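Local coordinates for protein cytochrome P450 (PDB 3WEC) that probably hydroxylates the quinoline ring nitrogen of aurachin alkaloids as a heme-dependent monooxygenase, a step that confers their antibiotic activity, at residues 285-296 with 339-350. Residues are numbered along the deposited sequence; the frame is centred on the assembly and turned at random.
Sequences FIENAVAEVLRF and GDTFSVTRPDVS
E292 reaches from helix 286-296 into the bend of 339-350, where its OE2 takes the backbone N-H of S343 at 2.9 Å, nearly straight, on the anti side of the carboxylate, somewhat out of its plane. On the syn side, also well out of that plane, NE of R346 comes in at 3.2 Å to the same OE2, completing a salt bridge. One helix turn on, R295 grips the carboxylate side-on: its NE lies 2.8 Å from E292 OE1 while its NH2 bonds OE2, both from above the carboxylate plane. OE2 thus has three donors, which fix the rotation of the group and probably favour its negative charge. The E292 chain gets there by leaving the helix with CG anti to the backbone N (chi1 180°) and then bending at chi2 (69°).

R295 also bonds the loop, with NH1 in the carbonyl plane of G339 at 2.8 Å from its O and NH2 meeting that O from above the plane. R346, its guanidinium almost perpendicular to that of R295, turns NH1 to T341 O at 3.0 Å and has a second acidic partner in E337.

Apolar contacts flank this network. CB of F342 sits squarely over the F296 ring, 3.6 Å from its centroid, and the F342 ring runs past CG of E292 to put CZ 3.8 Å from V293 CG2. Just before the helix, F285 has T345 CG2 over one face of its ring, and V344 O approaches the ring edge. F269 meets F342 edge-to-face, and Q275 accepts a bond from V344 N, tying the loop to helices 240-271 and 273-281.

E292 and R295 form the ExxR motif of the P450 K helix; with R346 from the loop before the heme-binding cysteine they make the Glu-Arg-Arg triad characteristic of the P450 fold.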
# COMPACT_ATOMS: atom_id res chain seq x y z
N PHE A 285 -18.35 12.92 -9.39
CA PHE A 285 -17.85 11.56 -9.57
C PHE A 285 -16.41 11.35 -9.07
O PHE A 285 -15.90 10.23 -9.12
CB PHE A 285 -18.04 11.08 -11.04
CG PHE A 285 -19.44 10.60 -11.36
CD1 PHE A 285 -19.72 9.24 -11.45
CD2 PHE A 285 -20.48 11.50 -11.56
CE1 PHE A 285 -21.00 8.79 -11.73
CE2 PHE A 285 -21.77 11.05 -11.86
CZ PHE A 285 -22.03 9.69 -11.94
N ILE A 286 -15.78 12.41 -8.54
CA ILE A 286 -14.38 12.39 -8.09
C ILE A 286 -14.08 11.26 -7.11
O ILE A 286 -13.01 10.67 -7.18
CB ILE A 286 -13.92 13.71 -7.40
CG1 ILE A 286 -15.01 14.26 -6.47
CG2 ILE A 286 -13.48 14.74 -8.43
CD1 ILE A 286 -14.89 13.91 -5.00
N GLU A 287 -15.02 10.96 -6.21
CA GLU A 287 -14.78 9.89 -5.26
C GLU A 287 -14.90 8.51 -5.91
O GLU A 287 -14.08 7.63 -5.65
CB GLU A 287 -15.59 10.03 -3.95
CG GLU A 287 -17.08 10.27 -4.06
CD GLU A 287 -17.47 11.75 -4.04
OE1 GLU A 287 -18.15 12.20 -5.00
OE2 GLU A 287 -17.11 12.48 -3.07
N ASN A 288 -15.88 8.37 -6.79
CA ASN A 288 -16.14 7.12 -7.52
C ASN A 288 -15.00 6.76 -8.47
O ASN A 288 -14.71 5.58 -8.66
CB ASN A 288 -17.46 7.20 -8.30
CG ASN A 288 -18.58 7.91 -7.52
OD1 ASN A 288 -18.32 8.71 -6.63
ND2 ASN A 288 -19.83 7.66 -7.91
N ALA A 289 -14.38 7.79 -9.04
CA ALA A 289 -13.21 7.68 -9.92
C ALA A 289 -11.98 7.23 -9.20
O ALA A 289 -11.14 6.53 -9.78
CB ALA A 289 -12.92 9.02 -10.55
N VAL A 290 -11.83 7.70 -7.96
CA VAL A 290 -10.70 7.30 -7.15
C VAL A 290 -10.79 5.81 -6.79
O VAL A 290 -9.86 5.04 -7.05
CB VAL A 290 -10.58 8.20 -5.91
CG1 VAL A 290 -9.71 7.53 -4.85
CG2 VAL A 290 -10.03 9.54 -6.30
N ALA A 291 -11.94 5.40 -6.23
CA ALA A 291 -12.25 3.98 -5.98
C ALA A 291 -12.04 3.09 -7.21
O ALA A 291 -11.63 1.93 -7.08
CB ALA A 291 -13.70 3.88 -5.50
N GLU A 292 -12.33 3.64 -8.39
CA GLU A 292 -12.19 2.94 -9.67
C GLU A 292 -10.74 2.78 -10.12
O GLU A 292 -10.34 1.68 -10.53
CB GLU A 292 -13.01 3.63 -10.77
CG GLU A 292 -12.90 2.94 -12.15
CD GLU A 292 -13.56 1.56 -12.25
OE1 GLU A 292 -13.94 0.93 -11.23
OE2 GLU A 292 -13.72 1.08 -13.38
N VAL A 293 -9.96 3.85 -10.08
CA VAL A 293 -8.51 3.75 -10.27
C VAL A 293 -7.99 2.62 -9.37
O VAL A 293 -7.36 1.64 -9.83
CB VAL A 293 -7.83 5.12 -9.98
CG1 VAL A 293 -6.32 5.05 -10.01
CG2 VAL A 293 -8.31 6.18 -10.98
N LEU A 294 -8.33 2.70 -8.09
CA LEU A 294 -7.77 1.79 -7.08
C LEU A 294 -8.19 0.35 -7.38
O LEU A 294 -7.40 -0.59 -7.14
CB LEU A 294 -8.20 2.18 -5.66
CG LEU A 294 -7.47 3.31 -4.92
CD1 LEU A 294 -8.30 3.80 -3.76
CD2 LEU A 294 -6.10 2.97 -4.40
N ARG A 295 -9.41 0.21 -7.94
CA ARG A 295 -9.91 -1.09 -8.41
C ARG A 295 -9.18 -1.59 -9.67
O ARG A 295 -8.71 -2.73 -9.69
CB ARG A 295 -11.43 -1.07 -8.66
CG ARG A 295 -11.97 -2.47 -8.92
CD ARG A 295 -13.34 -2.47 -9.60
NE ARG A 295 -13.41 -1.85 -10.93
CZ ARG A 295 -13.07 -2.43 -12.09
NH1 ARG A 295 -12.57 -3.65 -12.14
NH2 ARG A 295 -13.24 -1.77 -13.23
N PHE A 296 -9.13 -0.74 -10.70
CA PHE A 296 -8.52 -1.04 -12.01
C PHE A 296 -7.00 -1.18 -11.92
O PHE A 296 -6.41 -2.00 -12.60
CB PHE A 296 -8.87 0.07 -13.02
CG PHE A 296 -8.60 -0.28 -14.45
CD1 PHE A 296 -9.42 -1.15 -15.15
CD2 PHE A 296 -7.52 0.30 -15.13
CE1 PHE A 296 -9.17 -1.45 -16.50
CE2 PHE A 296 -7.27 -0.01 -16.47
CZ PHE A 296 -8.10 -0.88 -17.17
N GLY A 339 -15.64 -5.80 -15.61
CA GLY A 339 -14.56 -5.36 -14.77
C GLY A 339 -13.24 -5.05 -15.46
O GLY A 339 -12.34 -4.50 -14.83
N ASP A 340 -13.12 -5.40 -16.74
CA ASP A 340 -11.90 -5.05 -17.49
C ASP A 340 -12.01 -3.65 -18.13
O ASP A 340 -11.04 -3.16 -18.72
CB ASP A 340 -11.51 -6.14 -18.51
CG ASP A 340 -10.76 -7.33 -17.86
OD1 ASP A 340 -11.07 -8.48 -18.19
OD2 ASP A 340 -9.87 -7.14 -17.01
N THR A 341 -13.17 -3.02 -17.98
CA THR A 341 -13.39 -1.64 -18.46
C THR A 341 -13.19 -0.66 -17.32
O THR A 341 -13.76 -0.81 -16.21
CB THR A 341 -14.79 -1.41 -19.10
OG1 THR A 341 -14.94 -2.27 -20.24
CG2 THR A 341 -14.96 0.05 -19.55
N PHE A 342 -12.33 0.32 -17.57
CA PHE A 342 -12.13 1.37 -16.62
C PHE A 342 -13.26 2.36 -16.85
O PHE A 342 -13.35 2.99 -17.92
CB PHE A 342 -10.73 2.02 -16.77
CG PHE A 342 -10.51 3.23 -15.86
CD1 PHE A 342 -10.51 4.52 -16.38
CD2 PHE A 342 -10.29 3.08 -14.49
CE1 PHE A 342 -10.31 5.61 -15.56
CE2 PHE A 342 -10.05 4.17 -13.67
CZ PHE A 342 -10.08 5.44 -14.21
N SER A 343 -14.14 2.47 -15.85
CA SER A 343 -15.26 3.41 -15.91
C SER A 343 -15.40 4.17 -14.60
O SER A 343 -15.61 3.57 -13.55
CB SER A 343 -16.56 2.70 -16.27
OG SER A 343 -17.67 3.58 -16.14
N VAL A 344 -15.27 5.49 -14.68
CA VAL A 344 -15.34 6.36 -13.52
C VAL A 344 -16.79 6.67 -13.18
O VAL A 344 -17.10 7.38 -12.21
CB VAL A 344 -14.59 7.69 -13.80
CG1 VAL A 344 -14.85 8.70 -12.71
CG2 VAL A 344 -13.10 7.46 -13.94
N THR A 345 -17.72 6.14 -13.97
CA THR A 345 -19.12 6.39 -13.66
C THR A 345 -19.83 5.21 -12.98
O THR A 345 -21.01 5.31 -12.68
CB THR A 345 -19.90 6.92 -14.87
OG1 THR A 345 -19.69 6.06 -15.99
CG2 THR A 345 -19.43 8.32 -15.22
N ARG A 346 -19.11 4.13 -12.73
CA ARG A 346 -19.61 3.01 -11.93
C ARG A 346 -20.35 3.43 -10.65
O ARG A 346 -19.73 3.95 -9.71
CB ARG A 346 -18.47 2.07 -11.55
CG ARG A 346 -18.34 0.87 -12.45
CD ARG A 346 -17.10 0.06 -12.08
NE ARG A 346 -16.45 -0.50 -13.27
CZ ARG A 346 -17.00 -1.40 -14.09
NH1 ARG A 346 -16.31 -1.86 -15.13
NH2 ARG A 346 -18.23 -1.84 -13.87
N PRO A 347 -21.67 3.20 -10.61
CA PRO A 347 -22.48 3.55 -9.45
C PRO A 347 -22.49 2.39 -8.45
O PRO A 347 -23.55 1.85 -8.12
CB PRO A 347 -23.87 3.79 -10.06
CG PRO A 347 -23.88 3.06 -11.38
CD PRO A 347 -22.48 2.55 -11.66
N ASP A 348 -21.31 2.05 -7.95
CA ASP A 348 -21.05 0.70 -7.44
C ASP A 348 -19.70 0.71 -6.70
O ASP A 348 -19.64 0.99 -5.48
CB ASP A 348 -21.05 -0.28 -8.65
CG ASP A 348 -20.75 -1.74 -8.27
OD1 ASP A 348 -19.88 -2.02 -7.42
OD2 ASP A 348 -21.38 -2.63 -8.89
N VAL A 349 -18.62 0.44 -7.46
CA VAL A 349 -17.21 0.39 -6.95
C VAL A 349 -16.97 -0.46 -5.68
O VAL A 349 -16.69 0.06 -4.59
CB VAL A 349 -16.55 1.79 -6.82
CG1 VAL A 349 -15.04 1.61 -6.68
CG2 VAL A 349 -16.85 2.68 -8.02
N SER A 350 -17.08 -1.77 -5.87
CA SER A 350 -16.73 -2.80 -4.89
C SER A 350 -15.30 -3.10 -5.25
O SER A 350 -14.97 -3.22 -6.46
CB SER A 350 -17.63 -4.03 -5.12
OG SER A 350 -17.25 -5.17 -4.36